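Long-range contacts in aminotransferase AspB (Helicobacter pylori 26695, PDB 3EZS), which probably acts as a pyridoxal 5'-phosphate-dependent transaminase of the class I and II aminotransferase family: residues A[43-48]-A[266-271]; A[74-79]-A[208-213]; A[168-173]-A[306-311]; A[298-303]-A[363-368]. All coordinates share one frame; numbering follows the deposited sequence.

In the fold
The four contacts are spread over a chain with the probable fold-type I architecture of PLP-dependent aminotransferases; interaction 1 lies beside the second subunit of the dimer. Interaction 1 joins helices 39-46 and 266-277; its centre is about 29 Å from that of interaction 2, where the end of helix 62-76 meets helix 208-214 beside the seven-stranded sheet. Interactions 2 and 3, centres about 18 Å apart, touch directly: Leu173 CD1 packs 3.8 Å from Glu210 CB. Interaction 3 also leads into strand 311-315 of the three-stranded sheet, against which interaction 4 packs; the centres of interactions 3 and 4 are about 19 Å apart. Interactions 1 and 4 are the most distant pair, with centres about 42 Å apart.

Interaction 1. Residues A[43-48]-A[266-271]; sequences DALKNH and NAIQKA
Helix-helix packing through small side chains joins the end of helix 39-46 and the turn after it to the first turns of helix 266-277, next to the subunit interface. The backbones come close because alanines lie on both sides: the CA atoms of Ala44 and Ala271 are 4.8 Å apart, and Ala44 CB rests 3.7 Å from Ala271 CA. Leu45 stands with CG anti to its own nitrogen (chi1 176°), which sends CD1 across to Ala267 CB at 3.8 Å and to the tip of Ile268. The leucine and isoleucine run side by side in the same direction, and the second subunit continues this apolar patch, its Leu52 packing on Leu45 and its Ile268 on Ile268. At the other end, the aliphatic part of Lys270 lies over the His48 imidazole in a CH-pi contact, CG 3.6 Å from the ring centroid and 10° off the normal. A bend at chi2 then carries the ammonium group away to a salt bridge with Glu273. His48 O approaches Ala267 CB but bonds to Ser51 OG. The contact thus relies on apolar and CH-pi packing, while the lysine charge and the histidine carbonyl are satisfied by partners outside the two segments.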
loop_
_atom_site.group_PDB
_atom_site.type_symbol
_atom_site.label_atom_id
_atom_site.label_comp_id
_atom_site.label_asym_id
_atom_site.label_seq_id
_atom_site.Cartn_x
_atom_site.Cartn_y
_atom_site.Cartn_z
ATOM N N ASP A 43 3.344 -19.188 14.126
ATOM C CA ASP A 43 4.556 -19.992 13.981
ATOM C C ASP A 43 5.148 -19.921 12.563
ATOM O O ASP A 43 6.369 -19.961 12.391
ATOM C CB ASP A 43 4.295 -21.461 14.361
ATOM C CG ASP A 43 4.088 -21.671 15.871
ATOM O OD1 ASP A 43 4.437 -20.780 16.696
ATOM O OD2 ASP A 43 3.577 -22.757 16.226
ATOM N N ALA A 44 4.292 -19.838 11.550
ATOM C CA ALA A 44 4.760 -19.698 10.165
ATOM C C ALA A 44 5.541 -18.385 10.037
ATOM O O ALA A 44 6.596 -18.346 9.422
ATOM C CB ALA A 44 3.583 -19.724 9.205
ATOM N N LEU A 45 5.017 -17.311 10.642
ATOM C CA LEU A 45 5.694 -16.010 10.637
ATOM C C LEU A 45 7.039 -16.116 11.344
ATOM O O LEU A 45 8.053 -15.694 10.791
ATOM C CB LEU A 45 4.824 -14.920 11.277
ATOM C CG LEU A 45 5.405 -13.499 11.460
ATOM C CD1 LEU A 45 6.043 -12.946 10.194
ATOM C CD2 LEU A 45 4.310 -12.543 11.980
ATOM N N LYS A 46 7.044 -16.696 12.547
ATOM C CA LYS A 46 8.274 -16.848 13.329
ATOM C C LYS A 46 9.326 -17.611 12.582
ATOM O O LYS A 46 10.484 -17.216 12.591
ATOM C CB LYS A 46 8.047 -17.561 14.672
ATOM C CG LYS A 46 7.201 -16.787 15.648
ATOM C CD LYS A 46 7.169 -17.384 17.070
ATOM C CE LYS A 46 6.041 -16.690 17.872
ATOM N NZ LYS A 46 6.133 -16.816 19.360
ATOM N N ASN A 47 8.927 -18.682 11.907
ATOM C CA ASN A 47 9.896 -19.551 11.230
ATOM C C ASN A 47 10.478 -19.032 9.918
ATOM O O ASN A 47 11.379 -19.673 9.370
ATOM C CB ASN A 47 9.305 -20.956 11.017
ATOM C CG ASN A 47 9.016 -21.677 12.332
ATOM O OD1 ASN A 47 9.684 -21.448 13.342
ATOM N ND2 ASN A 47 8.012 -22.559 12.317
ATOM N N HIS A 48 10.014 -17.871 9.434
ATOM C CA HIS A 48 10.526 -17.306 8.179
ATOM C C HIS A 48 11.100 -15.879 8.269
ATOM O O HIS A 48 11.279 -15.216 7.257
ATOM C CB HIS A 48 9.429 -17.422 7.116
ATOM C CG HIS A 48 9.174 -18.837 6.682
ATOM N ND1 HIS A 48 9.779 -19.392 5.576
ATOM C CD2 HIS A 48 8.412 -19.819 7.225
ATOM C CE1 HIS A 48 9.390 -20.652 5.448
ATOM N NE2 HIS A 48 8.565 -20.936 6.438
ATOM N N ASN A 266 8.231 -11.335 2.970
ATOM C CA ASN A 266 8.038 -12.728 2.554
ATOM C C ASN A 266 7.601 -13.614 3.727
ATOM O O ASN A 266 6.889 -14.612 3.548
ATOM C CB ASN A 266 9.302 -13.278 1.872
ATOM C CG ASN A 266 9.525 -12.688 0.476
ATOM O OD1 ASN A 266 8.825 -11.766 0.054
ATOM N ND2 ASN A 266 10.501 -13.233 -0.248
ATOM N N ALA A 267 8.023 -13.241 4.928
ATOM C CA ALA A 267 7.651 -13.952 6.138
ATOM C C ALA A 267 6.163 -13.778 6.404
ATOM O O ALA A 267 5.497 -14.722 6.851
ATOM C CB ALA A 267 8.476 -13.455 7.299
ATOM N N ILE A 268 5.638 -12.568 6.153
ATOM C CA ILE A 268 4.208 -12.312 6.307
ATOM C C ILE A 268 3.417 -13.113 5.269
ATOM O O ILE A 268 2.351 -13.672 5.574
ATOM C CB ILE A 268 3.863 -10.804 6.163
ATOM C CG1 ILE A 268 4.335 -10.001 7.397
ATOM C CG2 ILE A 268 2.350 -10.606 5.929
ATOM C CD1 ILE A 268 3.593 -10.281 8.749
ATOM N N GLN A 269 3.947 -13.167 4.048
ATOM C CA GLN A 269 3.339 -13.928 2.965
ATOM C C GLN A 269 3.336 -15.435 3.258
ATOM O O GLN A 269 2.393 -16.118 2.871
ATOM C CB GLN A 269 4.065 -13.675 1.662
ATOM C CG GLN A 269 4.136 -12.198 1.208
ATOM C CD GLN A 269 4.644 -12.066 -0.208
ATOM O OE1 GLN A 269 4.267 -12.862 -1.066
ATOM N NE2 GLN A 269 5.487 -11.055 -0.471
ATOM N N LYS A 270 4.376 -15.967 3.918
ATOM C CA LYS A 270 4.365 -17.402 4.304
ATOM C C LYS A 270 3.250 -17.694 5.293
ATOM O O LYS A 270 2.569 -18.720 5.171
ATOM C CB LYS A 270 5.698 -17.899 4.919
ATOM C CG LYS A 270 6.676 -18.511 3.947
ATOM C CD LYS A 270 6.146 -19.798 3.270
ATOM C CE LYS A 270 7.009 -20.186 2.055
ATOM N NZ LYS A 270 6.256 -21.018 1.054
ATOM N N ALA A 271 3.100 -16.825 6.303
ATOM C CA ALA A 271 2.013 -16.973 7.288
ATOM C C ALA A 271 0.630 -16.831 6.607
ATOM O O ALA A 271 -0.330 -17.550 6.949
ATOM C CB ALA A 271 2.173 -15.973 8.450
#

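Interaction 2. Residues A[74-79]-A[208-213]; sequences RRFKIE and LLEACM
Ahead of Phe76, whose ring edge touches Glu210, Arg75 reaches the same carboxylate through a water, which accepts from NH1 and donates to Glu210 OE2 at 2.7 Å. The charged groups stay apart, Arg75 NH1 4.8 Å from Glu210 OE2, and the guanidinium is held by Glu198 in a salt bridge and by the carbonyls of Ser197 and Pro205. Arg75 CG lies over the centre of the Phe76 ring. Phe76, in the last turn of helix 62-76, brings CD1 to 3.3 Å from Glu210 OE2, with ring and carboxylate planes 51° apart. Lys77 follows with positive phi, 60°, and ends the helical run. Ile78 then points its extended arm at helix 208-214, with CG1 beside the backbone N and chi2 at 171°. Its CD1 meets Leu209 O at 3.6 Å and Leu209 CB at 3.9 Å, and also approaches CG of selenomethionine Met213, the two side chains sliding past each other in opposite directions. Leu209 also packs on Val225, placing the contact beside strand 223-228. Glu210 OE2 additionally accepts from Ser207 N. One carboxylate oxygen therefore gathers a water, a backbone N-H and an aromatic edge, a setting likely to favour its ionised form, while Ile78 supplies the apolar half.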
loop_
_atom_site.group_PDB
_atom_site.type_symbol
_atom_site.label_atom_id
_atom_site.label_comp_id
_atom_site.label_asym_id
_atom_site.label_seq_id
_atom_site.Cartn_x
_atom_site.Cartn_y
_atom_site.Cartn_z
ATOM N N ARG A 74 -11.481 -24.961 -3.598
ATOM C CA ARG A 74 -12.169 -25.679 -2.539
ATOM C C ARG A 74 -13.472 -25.018 -2.138
ATOM O O ARG A 74 -14.477 -25.693 -1.923
ATOM C CB ARG A 74 -11.311 -25.755 -1.285
ATOM C CG ARG A 74 -10.019 -26.577 -1.399
ATOM C CD ARG A 74 -9.470 -26.836 0.012
ATOM N NE ARG A 74 -9.306 -25.600 0.775
ATOM C CZ ARG A 74 -8.233 -24.807 0.734
ATOM N NH1 ARG A 74 -7.193 -25.066 -0.058
ATOM N NH2 ARG A 74 -8.201 -23.724 1.490
ATOM N N ARG A 75 -13.455 -23.690 -2.063
ATOM C CA ARG A 75 -14.602 -22.943 -1.567
ATOM C C ARG A 75 -15.711 -22.716 -2.579
ATOM O O ARG A 75 -16.877 -22.828 -2.220
ATOM C CB ARG A 75 -14.146 -21.597 -0.981
ATOM C CG ARG A 75 -15.271 -20.661 -0.542
ATOM C CD ARG A 75 -16.186 -21.235 0.552
ATOM N NE ARG A 75 -17.165 -20.208 0.896
ATOM C CZ ARG A 75 -18.321 -19.991 0.268
ATOM N NH1 ARG A 75 -18.732 -20.752 -0.727
ATOM N NH2 ARG A 75 -19.085 -18.989 0.658
ATOM N N PHE A 76 -15.357 -22.380 -3.813
ATOM C CA PHE A 76 -16.360 -22.072 -4.840
ATOM C C PHE A 76 -16.436 -23.058 -5.996
ATOM O O PHE A 76 -17.226 -22.847 -6.919
ATOM C CB PHE A 76 -16.153 -20.634 -5.367
ATOM C CG PHE A 76 -16.167 -19.596 -4.280
ATOM C CD1 PHE A 76 -17.369 -19.209 -3.696
ATOM C CD2 PHE A 76 -14.980 -19.009 -3.830
ATOM C CE1 PHE A 76 -17.397 -18.268 -2.692
ATOM C CE2 PHE A 76 -14.991 -18.060 -2.819
ATOM C CZ PHE A 76 -16.202 -17.689 -2.246
ATOM N N LYS A 77 -15.622 -24.114 -5.951
ATOM C CA LYS A 77 -15.577 -25.152 -7.006
ATOM C C LYS A 77 -15.202 -24.606 -8.384
ATOM O O LYS A 77 -15.632 -25.129 -9.412
ATOM C CB LYS A 77 -16.914 -25.907 -7.085
ATOM C CG LYS A 77 -17.504 -26.331 -5.732
ATOM C CD LYS A 77 -16.511 -27.101 -4.888
ATOM N N ILE A 78 -14.417 -23.539 -8.399
ATOM C CA ILE A 78 -13.962 -22.914 -9.630
ATOM C C ILE A 78 -12.441 -22.986 -9.623
ATOM O O ILE A 78 -11.812 -22.703 -8.606
ATOM C CB ILE A 78 -14.410 -21.447 -9.714
ATOM C CG1 ILE A 78 -15.905 -21.368 -10.008
ATOM C CG2 ILE A 78 -13.671 -20.706 -10.807
ATOM C CD1 ILE A 78 -16.461 -19.964 -9.880
ATOM N N GLU A 79 -11.855 -23.368 -10.753
ATOM C CA GLU A 79 -10.410 -23.452 -10.870
ATOM C C GLU A 79 -9.949 -22.247 -11.635
ATOM O O GLU A 79 -10.040 -22.199 -12.857
ATOM C CB GLU A 79 -10.006 -24.746 -11.567
ATOM C CG GLU A 79 -8.519 -25.037 -11.498
ATOM C CD GLU A 79 -8.205 -26.534 -11.566
ATOM O OE1 GLU A 79 -8.987 -27.300 -12.178
ATOM O OE2 GLU A 79 -7.171 -26.940 -10.986
ATOM N N LEU A 208 -19.890 -14.235 -7.043
ATOM C CA LEU A 208 -20.319 -13.678 -8.324
ATOM C C LEU A 208 -19.658 -14.423 -9.511
ATOM O O LEU A 208 -20.197 -14.426 -10.631
ATOM C CB LEU A 208 -19.997 -12.158 -8.349
ATOM C CG LEU A 208 -20.274 -11.309 -9.593
ATOM C CD1 LEU A 208 -21.759 -11.376 -10.031
ATOM C CD2 LEU A 208 -19.834 -9.846 -9.366
ATOM N N LEU A 209 -18.487 -15.032 -9.294
ATOM C CA LEU A 209 -17.836 -15.810 -10.373
ATOM C C LEU A 209 -18.583 -17.122 -10.649
ATOM O O LEU A 209 -18.500 -17.679 -11.772
ATOM C CB LEU A 209 -16.339 -16.051 -10.121
ATOM C CG LEU A 209 -15.416 -14.828 -9.959
ATOM C CD1 LEU A 209 -13.938 -15.236 -10.100
ATOM C CD2 LEU A 209 -15.742 -13.730 -10.968
ATOM N N GLU A 210 -19.328 -17.615 -9.663
ATOM C CA GLU A 210 -20.178 -18.802 -9.893
ATOM C C GLU A 210 -21.333 -18.441 -10.845
ATOM O O GLU A 210 -21.757 -19.252 -11.667
ATOM C CB GLU A 210 -20.771 -19.331 -8.593
ATOM C CG GLU A 210 -19.769 -19.805 -7.565
ATOM C CD GLU A 210 -20.474 -20.363 -6.313
ATOM O OE1 GLU A 210 -21.235 -21.319 -6.465
ATOM O OE2 GLU A 210 -20.258 -19.862 -5.186
ATOM N N ALA A 211 -21.850 -17.224 -10.703
ATOM C CA ALA A 211 -22.911 -16.727 -11.573
ATOM C C ALA A 211 -22.393 -16.638 -13.006
ATOM O O ALA A 211 -23.106 -16.924 -13.971
ATOM C CB ALA A 211 -23.406 -15.344 -11.068
ATOM N N CYS A 212 -21.135 -16.234 -13.126
ATOM C CA CYS A 212 -20.474 -16.128 -14.403
ATOM C C CYS A 212 -20.440 -17.457 -15.135
ATOM O O CYS A 212 -20.710 -17.508 -16.329
ATOM C CB CYS A 212 -19.050 -15.584 -14.223
ATOM S SG CYS A 212 -18.950 -13.792 -13.981
HETATM N N MSE A 213 -20.095 -18.520 -14.415
HETATM C CA MSE A 213 -20.033 -19.858 -14.981
HETATM C C MSE A 213 -21.406 -20.277 -15.518
HETATM O O MSE A 213 -21.494 -20.884 -16.585
HETATM C CB MSE A 213 -19.590 -20.881 -13.940
HETATM C CG MSE A 213 -18.237 -20.647 -13.301
HETATM SE SE MSE A 213 -16.760 -20.565 -14.517
HETATM C CE MSE A 213 -16.844 -22.378 -15.231
HETATM O O HOH W 1 -20.822 -21.347 -3.002
#

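Interaction 3. Residues A[168-173]-A[306-311]; sequences GRTLSL and YPYSFY. With EDO (1,2-ethanediol), chain D.
With chi1 at -66°, Thr170 places OG1 beside its backbone N, and Tyr308 at -51° turns its ring to meet it, so the two side chains cross at about a right angle. This is loop-on-loop packing in the aminotransferase fold: the loop before helix 173-186 meets the one leading into strand 311-315. Thr170 CB lies over one face of the Tyr308 ring, toward its rim, in a CH-pi contact 3.9 Å from the centroid. Thr170 OG1, 3.2 Å from Tyr308 CG, donates to Gly168 O, which links the side chain back to the backbone two residues earlier. Gly168 comes within 5.4 Å of Ser309, CA to CA, at backbone angles suited to glycine. Arg169 crosses Tyr306 at a slant, its CD 3.7 Å from Tyr306 OH; its guanidinium bonds to Asp142 O and Glu175. A 1,2-ethanediol, most likely a crystallisation additive, donates to Arg169 O. In the second loop, Ser309 OG donates to Tyr308 O and accepts from Tyr311 N in an ST turn, with an N-H...O angle of 168°.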
loop_
_atom_site.group_PDB
_atom_site.type_symbol
_atom_site.label_atom_id
_atom_site.label_comp_id
_atom_site.label_asym_id
_atom_site.label_seq_id
_atom_site.Cartn_x
_atom_site.Cartn_y
_atom_site.Cartn_z
ATOM N N GLY A 168 -26.345 -7.304 6.005
ATOM C CA GLY A 168 -26.258 -8.748 5.914
ATOM C C GLY A 168 -26.896 -9.317 4.649
ATOM O O GLY A 168 -26.761 -10.515 4.376
ATOM N N ARG A 169 -27.593 -8.483 3.872
ATOM C CA ARG A 169 -28.261 -8.935 2.656
ATOM C C ARG A 169 -27.290 -9.609 1.715
ATOM O O ARG A 169 -26.236 -9.046 1.397
ATOM C CB ARG A 169 -28.921 -7.765 1.934
ATOM C CG ARG A 169 -29.638 -8.133 0.612
ATOM C CD ARG A 169 -30.861 -9.030 0.820
ATOM N NE ARG A 169 -31.763 -8.969 -0.345
ATOM C CZ ARG A 169 -31.684 -9.725 -1.440
ATOM N NH1 ARG A 169 -30.738 -10.633 -1.592
ATOM N NH2 ARG A 169 -32.561 -9.549 -2.413
ATOM N N THR A 170 -27.673 -10.811 1.275
ATOM C CA THR A 170 -26.852 -11.643 0.405
ATOM C C THR A 170 -27.638 -11.978 -0.866
ATOM O O THR A 170 -28.755 -12.468 -0.809
ATOM C CB THR A 170 -26.378 -12.926 1.162
ATOM O OG1 THR A 170 -25.500 -12.529 2.215
ATOM C CG2 THR A 170 -25.614 -13.906 0.264
ATOM N N LEU A 171 -27.041 -11.695 -2.006
ATOM C CA LEU A 171 -27.664 -11.943 -3.294
ATOM C C LEU A 171 -27.557 -13.418 -3.660
ATOM O O LEU A 171 -26.507 -14.045 -3.473
ATOM C CB LEU A 171 -26.987 -11.100 -4.365
ATOM C CG LEU A 171 -27.055 -9.565 -4.216
ATOM C CD1 LEU A 171 -26.277 -8.910 -5.340
ATOM C CD2 LEU A 171 -28.493 -9.052 -4.197
ATOM N N SER A 172 -28.647 -13.962 -4.181
ATOM C CA SER A 172 -28.702 -15.349 -4.592
ATOM C C SER A 172 -27.940 -15.543 -5.900
ATOM O O SER A 172 -27.564 -14.586 -6.572
ATOM C CB SER A 172 -30.159 -15.760 -4.802
ATOM O OG SER A 172 -30.686 -15.122 -5.958
ATOM N N LEU A 173 -27.739 -16.801 -6.268
ATOM C CA LEU A 173 -27.071 -17.140 -7.509
ATOM C C LEU A 173 -27.838 -16.500 -8.664
ATOM O O LEU A 173 -27.247 -15.887 -9.558
ATOM C CB LEU A 173 -27.019 -18.666 -7.670
ATOM C CG LEU A 173 -25.986 -19.312 -8.588
ATOM C CD1 LEU A 173 -24.568 -18.841 -8.275
ATOM C CD2 LEU A 173 -26.073 -20.824 -8.464
ATOM N N TYR A 306 -30.431 -11.863 8.434
ATOM C CA TYR A 306 -29.981 -12.769 7.379
ATOM C C TYR A 306 -28.869 -13.662 7.924
ATOM O O TYR A 306 -28.056 -13.205 8.724
ATOM C CB TYR A 306 -29.475 -11.989 6.161
ATOM C CG TYR A 306 -30.555 -11.190 5.434
ATOM C CD1 TYR A 306 -31.608 -11.830 4.777
ATOM C CD2 TYR A 306 -30.493 -9.798 5.369
ATOM C CE1 TYR A 306 -32.580 -11.097 4.111
ATOM C CE2 TYR A 306 -31.447 -9.063 4.702
ATOM C CZ TYR A 306 -32.483 -9.710 4.081
ATOM O OH TYR A 306 -33.411 -8.958 3.436
ATOM N N PRO A 307 -28.805 -14.934 7.494
ATOM C CA PRO A 307 -27.764 -15.853 7.996
ATOM C C PRO A 307 -26.360 -15.696 7.358
ATOM O O PRO A 307 -25.695 -16.692 7.054
ATOM C CB PRO A 307 -28.369 -17.235 7.711
ATOM C CG PRO A 307 -29.181 -17.029 6.462
ATOM C CD PRO A 307 -29.692 -15.590 6.512
ATOM N N TYR A 308 -25.910 -14.448 7.209
ATOM C CA TYR A 308 -24.640 -14.120 6.583
ATOM C C TYR A 308 -24.123 -12.852 7.279
ATOM O O TYR A 308 -24.916 -12.043 7.800
ATOM C CB TYR A 308 -24.793 -13.856 5.055
ATOM C CG TYR A 308 -25.536 -14.924 4.291
ATOM C CD1 TYR A 308 -24.860 -16.003 3.727
ATOM C CD2 TYR A 308 -26.925 -14.856 4.122
ATOM C CE1 TYR A 308 -25.547 -17.013 3.037
ATOM C CE2 TYR A 308 -27.631 -15.856 3.404
ATOM C CZ TYR A 308 -26.930 -16.928 2.871
ATOM O OH TYR A 308 -27.593 -17.923 2.181
ATOM N N SER A 309 -22.799 -12.680 7.233
ATOM C CA SER A 309 -22.068 -11.578 7.874
ATOM C C SER A 309 -22.169 -11.814 9.382
ATOM O O SER A 309 -22.722 -12.812 9.799
ATOM C CB SER A 309 -22.605 -10.179 7.488
ATOM O OG SER A 309 -23.644 -9.713 8.364
ATOM N N PHE A 310 -21.600 -10.920 10.179
ATOM C CA PHE A 310 -21.751 -10.993 11.625
ATOM C C PHE A 310 -22.487 -9.752 12.189
ATOM O O PHE A 310 -22.354 -9.414 13.379
ATOM C CB PHE A 310 -20.411 -11.274 12.332
ATOM C CG PHE A 310 -19.263 -10.349 11.968
ATOM C CD1 PHE A 310 -19.368 -8.975 12.056
ATOM C CD2 PHE A 310 -18.019 -10.888 11.660
ATOM C CE1 PHE A 310 -18.289 -8.156 11.771
ATOM C CE2 PHE A 310 -16.937 -10.067 11.382
ATOM C CZ PHE A 310 -17.080 -8.702 11.439
ATOM N N TYR A 311 -23.287 -9.096 11.340
ATOM C CA TYR A 311 -24.045 -7.917 11.743
ATOM C C TYR A 311 -25.524 -8.187 12.017
ATOM O O TYR A 311 -26.086 -9.196 11.565
ATOM C CB TYR A 311 -23.964 -6.808 10.684
ATOM C CG TYR A 311 -22.556 -6.390 10.357
ATOM C CD1 TYR A 311 -21.780 -5.714 11.289
ATOM C CD2 TYR A 311 -21.988 -6.693 9.125
ATOM C CE1 TYR A 311 -20.469 -5.354 10.999
ATOM C CE2 TYR A 311 -20.683 -6.333 8.829
ATOM C CZ TYR A 311 -19.926 -5.678 9.781
ATOM O OH TYR A 311 -18.620 -5.322 9.495
HETATM C C1 EDO D . -26.802 -6.673 -1.160
HETATM O O1 EDO D . -26.041 -7.891 -1.214
HETATM C C2 EDO D . -26.239 -5.699 -2.184
HETATM O O2 EDO D . -24.827 -5.643 -2.095
#

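Interaction 4. Residues A[298-303]-A[363-368]; sequences KIFKNT and KPLEII
Where helix 280-299 ends and Phe300 leaves helical geometry, the helix's last residue, Ile299, lies against helix 358-372, with CA atoms of Ile299 and Glu366 6.2 Å apart. Ile299 crosses Leu365 at about a right angle. Its two branches divide the work: CG2 lies 3.4 Å from Leu365 O, while the extended CG1 arm, chi2 177°, carries CD1 to Leu365 CB at 3.7 Å and against Glu366 CG, a side chain that Ile299 also crosses at about a right angle. Phe300 meets the same turn, CE1 3.4 Å from Leu365 O. Its CZ meets Leu365 CD2 at 3.6 Å, and CE1 lies 3.6 Å from Ile368 CG2, with Ile368 CB at the ring edge, in plane. Ile299 CG2 also sits over one face of that ring, offset toward the rim. Leu314 of strand 311-315 packs on both Phe300 and Ile368, and Glu369 accepts from Lys301 N, a polar tie next to the apolar contact. Apolar side chains thus meet in a common patch, consistent with the small domain of fold-type I aminotransferases, where helices pack on a small sheet.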
loop_
_atom_site.group_PDB
_atom_site.type_symbol
_atom_site.label_atom_id
_atom_site.label_comp_id
_atom_site.label_asym_id
_atom_site.label_seq_id
_atom_site.Cartn_x
_atom_site.Cartn_y
_atom_site.Cartn_z
ATOM N N LYS A 298 -32.981 -15.464 18.095
ATOM C CA LYS A 298 -33.874 -15.887 19.162
ATOM C C LYS A 298 -34.291 -14.696 20.027
ATOM O O LYS A 298 -35.434 -14.605 20.449
ATOM C CB LYS A 298 -33.217 -16.927 20.065
ATOM C CG LYS A 298 -32.921 -18.268 19.427
ATOM C CD LYS A 298 -32.353 -19.225 20.473
ATOM C CE LYS A 298 -31.911 -20.595 19.890
ATOM N NZ LYS A 298 -33.024 -21.334 19.267
ATOM N N ILE A 299 -33.354 -13.787 20.281
ATOM C CA ILE A 299 -33.580 -12.643 21.176
ATOM C C ILE A 299 -34.383 -11.486 20.565
ATOM O O ILE A 299 -35.318 -11.007 21.195
ATOM C CB ILE A 299 -32.223 -12.119 21.741
ATOM C CG1 ILE A 299 -31.594 -13.180 22.666
ATOM C CG2 ILE A 299 -32.391 -10.793 22.497
ATOM C CD1 ILE A 299 -30.200 -12.794 23.233
ATOM N N PHE A 300 -34.035 -11.046 19.359
ATOM C CA PHE A 300 -34.703 -9.915 18.742
ATOM C C PHE A 300 -35.953 -10.390 17.993
ATOM O O PHE A 300 -35.906 -10.750 16.814
ATOM C CB PHE A 300 -33.761 -9.120 17.831
ATOM C CG PHE A 300 -32.507 -8.600 18.530
ATOM C CD1 PHE A 300 -32.600 -7.762 19.621
ATOM C CD2 PHE A 300 -31.241 -8.943 18.072
ATOM C CE1 PHE A 300 -31.452 -7.285 20.264
ATOM C CE2 PHE A 300 -30.089 -8.457 18.690
ATOM C CZ PHE A 300 -30.197 -7.634 19.796
ATOM N N LYS A 301 -37.076 -10.360 18.704
ATOM C CA LYS A 301 -38.348 -10.860 18.192
ATOM C C LYS A 301 -38.835 -10.078 16.990
ATOM O O LYS A 301 -38.636 -8.860 16.903
ATOM C CB LYS A 301 -39.400 -10.863 19.307
ATOM C CG LYS A 301 -39.095 -11.859 20.430
ATOM N N ASN A 302 -39.420 -10.811 16.042
ATOM C CA ASN A 302 -39.966 -10.243 14.805
ATOM C C ASN A 302 -38.995 -9.281 14.116
ATOM O O ASN A 302 -39.383 -8.176 13.705
ATOM C CB ASN A 302 -41.306 -9.545 15.098
ATOM C CG ASN A 302 -42.294 -10.455 15.810
ATOM O OD1 ASN A 302 -42.475 -11.612 15.428
ATOM N ND2 ASN A 302 -42.952 -9.930 16.846
ATOM N N THR A 303 -37.731 -9.698 14.026
ATOM C CA THR A 303 -36.666 -8.920 13.374
ATOM C C THR A 303 -35.990 -9.806 12.336
ATOM O O THR A 303 -35.722 -10.972 12.599
ATOM C CB THR A 303 -35.594 -8.455 14.387
ATOM O OG1 THR A 303 -36.204 -7.657 15.417
ATOM C CG2 THR A 303 -34.480 -7.656 13.690
ATOM N N LYS A 363 -26.279 -11.629 27.574
ATOM C CA LYS A 363 -26.786 -10.556 28.402
ATOM C C LYS A 363 -26.988 -9.252 27.632
ATOM O O LYS A 363 -28.106 -8.744 27.598
ATOM C CB LYS A 363 -25.887 -10.346 29.645
ATOM C CG LYS A 363 -26.413 -9.343 30.665
ATOM C CD LYS A 363 -27.701 -9.843 31.315
ATOM C CE LYS A 363 -28.218 -8.876 32.353
ATOM N NZ LYS A 363 -29.481 -9.391 32.952
ATOM N N PRO A 364 -25.925 -8.690 27.029
ATOM C CA PRO A 364 -26.129 -7.425 26.308
ATOM C C PRO A 364 -27.207 -7.432 25.223
ATOM O O PRO A 364 -27.898 -6.425 25.057
ATOM C CB PRO A 364 -24.770 -7.152 25.669
ATOM C CG PRO A 364 -24.008 -8.394 25.791
ATOM C CD PRO A 364 -24.510 -9.089 26.985
ATOM N N LEU A 365 -27.360 -8.537 24.501
ATOM C CA LEU A 365 -28.372 -8.593 23.441
ATOM C C LEU A 365 -29.767 -8.593 24.037
ATOM O O LEU A 365 -30.672 -7.979 23.479
ATOM C CB LEU A 365 -28.164 -9.799 22.510
ATOM C CG LEU A 365 -26.888 -9.835 21.653
ATOM C CD1 LEU A 365 -26.822 -11.142 20.865
ATOM C CD2 LEU A 365 -26.817 -8.647 20.714
ATOM N N GLU A 366 -29.951 -9.278 25.168
ATOM C CA GLU A 366 -31.251 -9.263 25.859
ATOM C C GLU A 366 -31.615 -7.856 26.352
ATOM O O GLU A 366 -32.773 -7.413 26.244
ATOM C CB GLU A 366 -31.252 -10.246 27.029
ATOM C CG GLU A 366 -31.292 -11.695 26.546
ATOM C CD GLU A 366 -31.278 -12.747 27.665
ATOM O OE1 GLU A 366 -31.044 -12.407 28.859
ATOM O OE2 GLU A 366 -31.518 -13.933 27.324
ATOM N N ILE A 367 -30.606 -7.168 26.885
ATOM C CA ILE A 367 -30.766 -5.819 27.386
ATOM C C ILE A 367 -31.213 -4.906 26.248
ATOM O O ILE A 367 -32.190 -4.159 26.377
ATOM C CB ILE A 367 -29.455 -5.312 28.015
ATOM C CG1 ILE A 367 -29.179 -6.056 29.323
ATOM C CG2 ILE A 367 -29.549 -3.838 28.341
ATOM C CD1 ILE A 367 -27.800 -5.779 29.931
ATOM N N ILE A 368 -30.504 -4.996 25.128
ATOM C CA ILE A 368 -30.849 -4.220 23.954
ATOM C C ILE A 368 -32.324 -4.425 23.595
ATOM O O ILE A 368 -33.046 -3.449 23.376
ATOM C CB ILE A 368 -29.939 -4.579 22.763
ATOM C CG1 ILE A 368 -28.528 -4.020 22.993
ATOM C CG2 ILE A 368 -30.509 -4.009 21.418
ATOM C CD1 ILE A 368 -27.438 -4.481 21.934
#